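Glycoside hydrolase family 81 (Clostridium thermocellum, PDB 6FOP) probably hydrolyses beta-1,3-glucans such as laminarin, as a family 81 endo-glucanase of the cellulosome of this bacterium. Local coordinates at residues F89-S94 with P143-S148; P132-V137 with F201-L206. All blocks are in the same frame, centred on the assembly; numbering follows the deposited sequence.

Contact 1: F89-S94 with P143-S148; sequences FTVGHS and PRIDFS. With MG (magnesium ion), chain B.
One face of the Phe147 ring carries CB of Phe89, a CH-pi contact with CB 4.0 Å from the ring centroid. The two rings themselves meet obliquely, their planes at 48°. Phe89 CD1 also touches Ile145 CG2 at 3.5 Å. With chi1 at 55°, CG of Phe89 sits between backbone N and carbonyl carbon, and the ring lies alongside both partners. CG2 of Val91 is at the edge of the Phe89 ring, in its plane. On the opposite sheet face, the Arg144 guanidinium meets His93 O at its edge. NE donates to that oxygen over 3.0 Å, from well above the carbonyl plane. The bend at chi3 (63°) turns the guanidinium back toward Gly92, which has no side chain in the way. A water joins Arg144 NH2 to His93 N, and Tyr97 makes a cation-pi contact with Arg144. Four backbone bonds join Thr90 with Asp146 and Gly92 with Arg144. The magnesium ion is bound by Asp146 OD1 at 2.3 Å and by Phe147 O at 2.4 Å; two waters and Gly188 belong to the same site. This is one layer of a beta-sandwich: Phe89, Val91, Ile145 and Phe147 face the second sheet, Asp146 the magnesium side.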
loop_
_atom_site.group_PDB
_atom_site.type_symbol
_atom_site.label_atom_id
_atom_site.label_comp_id
_atom_site.label_asym_id
_atom_site.label_seq_id
_atom_site.Cartn_x
_atom_site.Cartn_y
_atom_site.Cartn_z
ATOM N N PHE A 89 27.854 4.904 8.616
ATOM C CA PHE A 89 28.758 3.986 9.325
ATOM C C PHE A 89 28.227 2.577 9.210
ATOM O O PHE A 89 26.996 2.357 9.076
ATOM C CB PHE A 89 28.967 4.366 10.802
ATOM C CG PHE A 89 27.709 4.486 11.577
ATOM C CD1 PHE A 89 27.183 3.366 12.236
ATOM C CD2 PHE A 89 27.074 5.701 11.717
ATOM C CE1 PHE A 89 26.026 3.469 12.990
ATOM C CE2 PHE A 89 25.912 5.814 12.451
ATOM C CZ PHE A 89 25.402 4.699 13.116
ATOM N N THR A 90 29.132 1.604 9.287
ATOM C CA THR A 90 28.756 0.214 9.309
ATOM C C THR A 90 28.919 -0.321 10.737
ATOM O O THR A 90 29.981 -0.153 11.363
ATOM C CB THR A 90 29.595 -0.597 8.290
ATOM O OG1 THR A 90 29.246 -0.181 6.955
ATOM C CG2 THR A 90 29.356 -2.044 8.418
ATOM N N VAL A 91 27.868 -0.949 11.250
ATOM C CA VAL A 91 27.902 -1.629 12.533
ATOM C C VAL A 91 28.431 -3.018 12.257
ATOM O O VAL A 91 27.729 -3.868 11.727
ATOM C CB VAL A 91 26.507 -1.690 13.180
ATOM C CG1 VAL A 91 26.525 -2.484 14.479
ATOM C CG2 VAL A 91 25.973 -0.290 13.442
ATOM N N GLY A 92 29.705 -3.216 12.634
ATOM C CA GLY A 92 30.400 -4.483 12.485
ATOM C C GLY A 92 30.726 -5.078 13.852
ATOM O O GLY A 92 30.203 -4.639 14.887
ATOM N N HIS A 93 31.646 -6.033 13.845
ATOM C CA HIS A 93 31.914 -6.884 14.991
ATOM C C HIS A 93 33.445 -6.963 15.163
ATOM O O HIS A 93 34.213 -7.014 14.177
ATOM C CB HIS A 93 31.286 -8.238 14.729
ATOM C CG HIS A 93 31.256 -9.160 15.902
ATOM N ND1 HIS A 93 32.385 -9.786 16.368
ATOM C CD2 HIS A 93 30.235 -9.632 16.645
ATOM C CE1 HIS A 93 32.069 -10.595 17.362
ATOM N NE2 HIS A 93 30.766 -10.512 17.553
ATOM N N SER A 94 33.894 -6.969 16.416
ATOM C CA SER A 94 35.325 -6.857 16.726
ATOM C C SER A 94 36.138 -8.085 16.361
ATOM O O SER A 94 37.345 -7.991 16.206
ATOM C CB SER A 94 35.517 -6.509 18.202
ATOM O OG SER A 94 35.047 -7.513 19.063
ATOM N N PRO A 143 30.804 -4.275 19.475
ATOM C CA PRO A 143 30.458 -3.425 18.324
ATOM C C PRO A 143 31.674 -2.720 17.797
ATOM O O PRO A 143 32.394 -2.088 18.573
ATOM C CB PRO A 143 29.469 -2.414 18.916
ATOM C CG PRO A 143 28.932 -3.096 20.130
ATOM C CD PRO A 143 30.106 -3.834 20.686
ATOM N N ARG A 144 31.913 -2.861 16.497
ATOM C CA ARG A 144 33.010 -2.204 15.821
ATOM C C ARG A 144 32.356 -1.298 14.806
ATOM O O ARG A 144 31.811 -1.788 13.817
ATOM C CB ARG A 144 33.915 -3.253 15.153
ATOM C CG ARG A 144 35.129 -2.670 14.423
ATOM C CD ARG A 144 35.998 -3.794 13.860
ATOM N NE ARG A 144 35.306 -4.594 12.845
ATOM C CZ ARG A 144 35.211 -4.292 11.551
ATOM N NH1 ARG A 144 35.787 -3.190 11.049
ATOM N NH2 ARG A 144 34.563 -5.100 10.708
ATOM N N ILE A 145 32.334 0.001 15.107
ATOM C CA ILE A 145 31.616 0.993 14.306
ATOM C C ILE A 145 32.576 1.608 13.300
ATOM O O ILE A 145 33.426 2.460 13.642
ATOM C CB ILE A 145 30.940 2.070 15.184
ATOM C CG1 ILE A 145 30.208 1.416 16.379
ATOM C CG2 ILE A 145 30.007 2.937 14.334
ATOM C CD1 ILE A 145 29.148 0.393 16.041
ATOM N N ASP A 146 32.458 1.142 12.058
ATOM C CA ASP A 146 33.344 1.516 10.965
ATOM C C ASP A 146 32.723 2.665 10.187
ATOM O O ASP A 146 31.810 2.469 9.366
ATOM C CB ASP A 146 33.568 0.286 10.078
ATOM C CG ASP A 146 34.483 0.537 8.907
ATOM O OD1 ASP A 146 35.020 1.645 8.764
ATOM O OD2 ASP A 146 34.642 -0.411 8.099
ATOM N N PHE A 147 33.170 3.876 10.487
ATOM C CA PHE A 147 32.620 5.096 9.866
ATOM C C PHE A 147 33.115 5.281 8.438
ATOM O O PHE A 147 34.203 4.798 8.068
ATOM C CB PHE A 147 32.977 6.339 10.701
ATOM C CG PHE A 147 32.208 6.444 11.982
ATOM C CD1 PHE A 147 32.648 5.791 13.119
ATOM C CD2 PHE A 147 31.008 7.163 12.030
ATOM C CE1 PHE A 147 31.914 5.866 14.308
ATOM C CE2 PHE A 147 30.273 7.246 13.201
ATOM C CZ PHE A 147 30.715 6.578 14.335
ATOM N N SER A 148 32.298 5.955 7.633
ATOM C CA SER A 148 32.710 6.410 6.308
ATOM C C SER A 148 33.523 7.696 6.463
ATOM O O SER A 148 33.007 8.811 6.294
ATOM C CB SER A 148 31.496 6.618 5.415
ATOM O OG SER A 148 31.902 7.122 4.173
HETATM MG MG MG B . 36.132 3.634 8.733
HETATM O O HOH W 1 32.272 -0.376 5.602
HETATM O O HOH W 2 32.485 -7.049 11.282
HETATM O O HOH W 3 37.188 5.515 7.947
HETATM O O HOH W 4 38.009 2.589 9.641
#

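Contact 2: P132-V137 with F201-L206; sequences PYAYFV and FSIAVL
Phe136 and Phe201 form a hydrogen-bonded antiparallel pair, and their rings meet through CD1 of Phe136 and CD2 of Phe201 at 4.2 Å. Phe201 O lies at the edge of the Phe136 ring, in its plane. CE1 of the same ring reaches Ile203 CG1, and the two side chains cross obliquely. A chi1 of 69° puts CG1 of Ile203 between its backbone N and carbonyl carbon. From there CG1 also packs on Ala134 CB at 4.1 Å. On the other sheet face, Tyr133 CD1 touches Ala204 CB at 3.6 Å. The edge of the Tyr133 ring is also near Ile203 O. Beside it, Tyr135 CD1 rests on Ser202 CB at 3.9 Å. At the end of the pairing, Pro132 CB faces Val205 CG1.

The backbone fixes this register. Ala134 and Ile203 exchange two hydrogen bonds, and so do Phe136 and Phe201. Phe136 N to Phe201 O is 2.8 Å, though bent at the hydrogen (136°). Val205 N adds a bond to Pro132 O at 2.9 Å. The same oxygen receives a CA-H contact from Ala204.

The polar ends are held from outside the pair, Tyr133 OH bonding to Tyr217 O and Ser202 OG to Ala221 O. The first bond ties the sheet to helix 211-220, the second to the residue just after it. Tyr217 also packs on Pro132 and Ala204, Tyr220 on Tyr133, and on the same face Tyr135 meets the Phe224 ring. The strands lie in the middle of an antiparallel sheet, with strand 121-128 beside 133-139 and strand 170-175 beside 200-206.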
loop_
_atom_site.group_PDB
_atom_site.type_symbol
_atom_site.label_atom_id
_atom_site.label_comp_id
_atom_site.label_asym_id
_atom_site.label_seq_id
_atom_site.Cartn_x
_atom_site.Cartn_y
_atom_site.Cartn_z
ATOM N N PRO A 132 13.690 6.775 14.952
ATOM C CA PRO A 132 15.047 7.323 14.725
ATOM C C PRO A 132 16.150 6.416 15.282
ATOM O O PRO A 132 17.321 6.746 15.127
ATOM C CB PRO A 132 14.992 8.644 15.504
ATOM C CG PRO A 132 14.106 8.349 16.627
ATOM C CD PRO A 132 13.021 7.456 16.074
ATOM N N TYR A 133 15.769 5.340 15.971
ATOM C CA TYR A 133 16.702 4.378 16.555
ATOM C C TYR A 133 16.897 3.148 15.699
ATOM O O TYR A 133 15.991 2.775 14.916
ATOM C CB TYR A 133 16.219 3.882 17.897
ATOM C CG TYR A 133 16.099 4.932 18.964
ATOM C CD1 TYR A 133 17.228 5.318 19.727
ATOM C CD2 TYR A 133 14.889 5.507 19.279
ATOM C CE1 TYR A 133 17.119 6.259 20.728
ATOM C CE2 TYR A 133 14.776 6.466 20.271
ATOM C CZ TYR A 133 15.912 6.837 21.007
ATOM O OH TYR A 133 15.746 7.768 22.024
ATOM N N ALA A 134 18.049 2.483 15.874
ATOM C CA ALA A 134 18.220 1.076 15.489
ATOM C C ALA A 134 18.863 0.391 16.693
ATOM O O ALA A 134 19.679 1.001 17.404
ATOM C CB ALA A 134 19.056 0.888 14.240
ATOM N N TYR A 135 18.446 -0.838 16.947
ATOM C CA TYR A 135 18.795 -1.554 18.177
ATOM C C TYR A 135 19.548 -2.841 17.839
ATOM O O TYR A 135 19.206 -3.527 16.882
ATOM C CB TYR A 135 17.536 -1.917 18.956
ATOM C CG TYR A 135 16.548 -0.773 19.162
ATOM C CD1 TYR A 135 16.737 0.192 20.117
ATOM C CD2 TYR A 135 15.418 -0.669 18.360
ATOM C CE1 TYR A 135 15.852 1.214 20.316
ATOM C CE2 TYR A 135 14.515 0.358 18.542
ATOM C CZ TYR A 135 14.712 1.311 19.490
ATOM O OH TYR A 135 13.792 2.330 19.664
ATOM N N PHE A 136 20.572 -3.161 18.649
ATOM C CA PHE A 136 21.451 -4.277 18.359
ATOM C C PHE A 136 21.756 -5.091 19.609
ATOM O O PHE A 136 21.878 -4.529 20.706
ATOM C CB PHE A 136 22.785 -3.775 17.775
ATOM C CG PHE A 136 22.638 -2.890 16.546
ATOM C CD1 PHE A 136 22.476 -1.527 16.673
ATOM C CD2 PHE A 136 22.642 -3.451 15.279
ATOM C CE1 PHE A 136 22.306 -0.719 15.550
ATOM C CE2 PHE A 136 22.471 -2.652 14.157
ATOM C CZ PHE A 136 22.316 -1.289 14.303
ATOM N N VAL A 137 21.917 -6.403 19.404
ATOM C CA VAL A 137 22.432 -7.288 20.454
ATOM C C VAL A 137 23.583 -8.067 19.831
ATOM O O VAL A 137 23.458 -8.616 18.735
ATOM C CB VAL A 137 21.340 -8.235 20.984
ATOM C CG1 VAL A 137 21.957 -9.301 21.909
ATOM C CG2 VAL A 137 20.304 -7.431 21.746
ATOM N N PHE A 201 23.178 -2.559 22.423
ATOM C CA PHE A 201 23.853 -1.371 21.834
ATOM C C PHE A 201 22.831 -0.740 20.905
ATOM O O PHE A 201 22.175 -1.465 20.159
ATOM C CB PHE A 201 25.086 -1.815 21.052
ATOM C CG PHE A 201 25.876 -0.702 20.446
ATOM C CD1 PHE A 201 26.844 -0.043 21.200
ATOM C CD2 PHE A 201 25.650 -0.292 19.144
ATOM C CE1 PHE A 201 27.578 0.971 20.667
ATOM C CE2 PHE A 201 26.398 0.753 18.595
ATOM C CZ PHE A 201 27.353 1.389 19.371
ATOM N N SER A 202 22.663 0.579 20.964
ATOM C CA SER A 202 21.733 1.238 20.024
ATOM C C SER A 202 22.342 2.490 19.447
ATOM O O SER A 202 23.327 3.016 19.978
ATOM C CB SER A 202 20.389 1.543 20.686
ATOM O OG SER A 202 20.540 2.471 21.732
ATOM N N ILE A 203 21.739 2.979 18.376
ATOM C CA ILE A 203 22.144 4.235 17.736
ATOM C C ILE A 203 20.866 5.017 17.463
ATOM O O ILE A 203 19.768 4.411 17.399
ATOM C CB ILE A 203 22.957 4.014 16.452
ATOM C CG1 ILE A 203 22.118 3.427 15.309
ATOM C CG2 ILE A 203 24.153 3.117 16.742
ATOM C CD1 ILE A 203 21.339 4.428 14.465
ATOM N N ALA A 204 20.986 6.330 17.320
ATOM C CA ALA A 204 19.877 7.162 16.812
ATOM C C ALA A 204 20.412 8.185 15.895
ATOM O O ALA A 204 21.493 8.733 16.116
ATOM C CB ALA A 204 19.100 7.859 17.915
ATOM N N VAL A 205 19.638 8.503 14.871
ATOM C CA VAL A 205 19.871 9.715 14.099
ATOM C C VAL A 205 19.219 10.890 14.842
ATOM O O VAL A 205 18.064 10.811 15.267
ATOM C CB VAL A 205 19.392 9.616 12.641
ATOM C CG1 VAL A 205 17.896 9.302 12.511
ATOM C CG2 VAL A 205 19.732 10.898 11.882
ATOM N N LEU A 206 20.014 11.930 15.077
ATOM C CA LEU A 206 19.610 13.071 15.889
ATOM C C LEU A 206 19.273 14.238 14.993
ATOM O O LEU A 206 19.855 14.382 13.933
ATOM C CB LEU A 206 20.766 13.467 16.813
ATOM C CG LEU A 206 21.268 12.353 17.720
ATOM C CD1 LEU A 206 22.549 12.786 18.433
ATOM C CD2 LEU A 206 20.219 11.925 18.724
#

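In the fold
Contacts 1 and 2 belong to two different antiparallel sheets that pack face to face, their centres 13 Å apart. The apolar faces meet between them. Ile145 CD1 lies 3.8 Å from Phe201 CE2, and Pro143 CG 3.9 Å from Phe201 CD1. Val91 CG2 is likewise 3.9 Å from Phe136 CZ, and Phe89 CZ reaches Ile203 CG2 at 4.1 Å. The four segments alternate along the chain: strand 133-139 of one sheet leads directly into strand 143-147 of the other. The magnesium is on the far side of contact 1, about 14 Å from the Phe201 side chain. The two sheets thus pack as a beta-sandwich, with the residues named above filling the space between them.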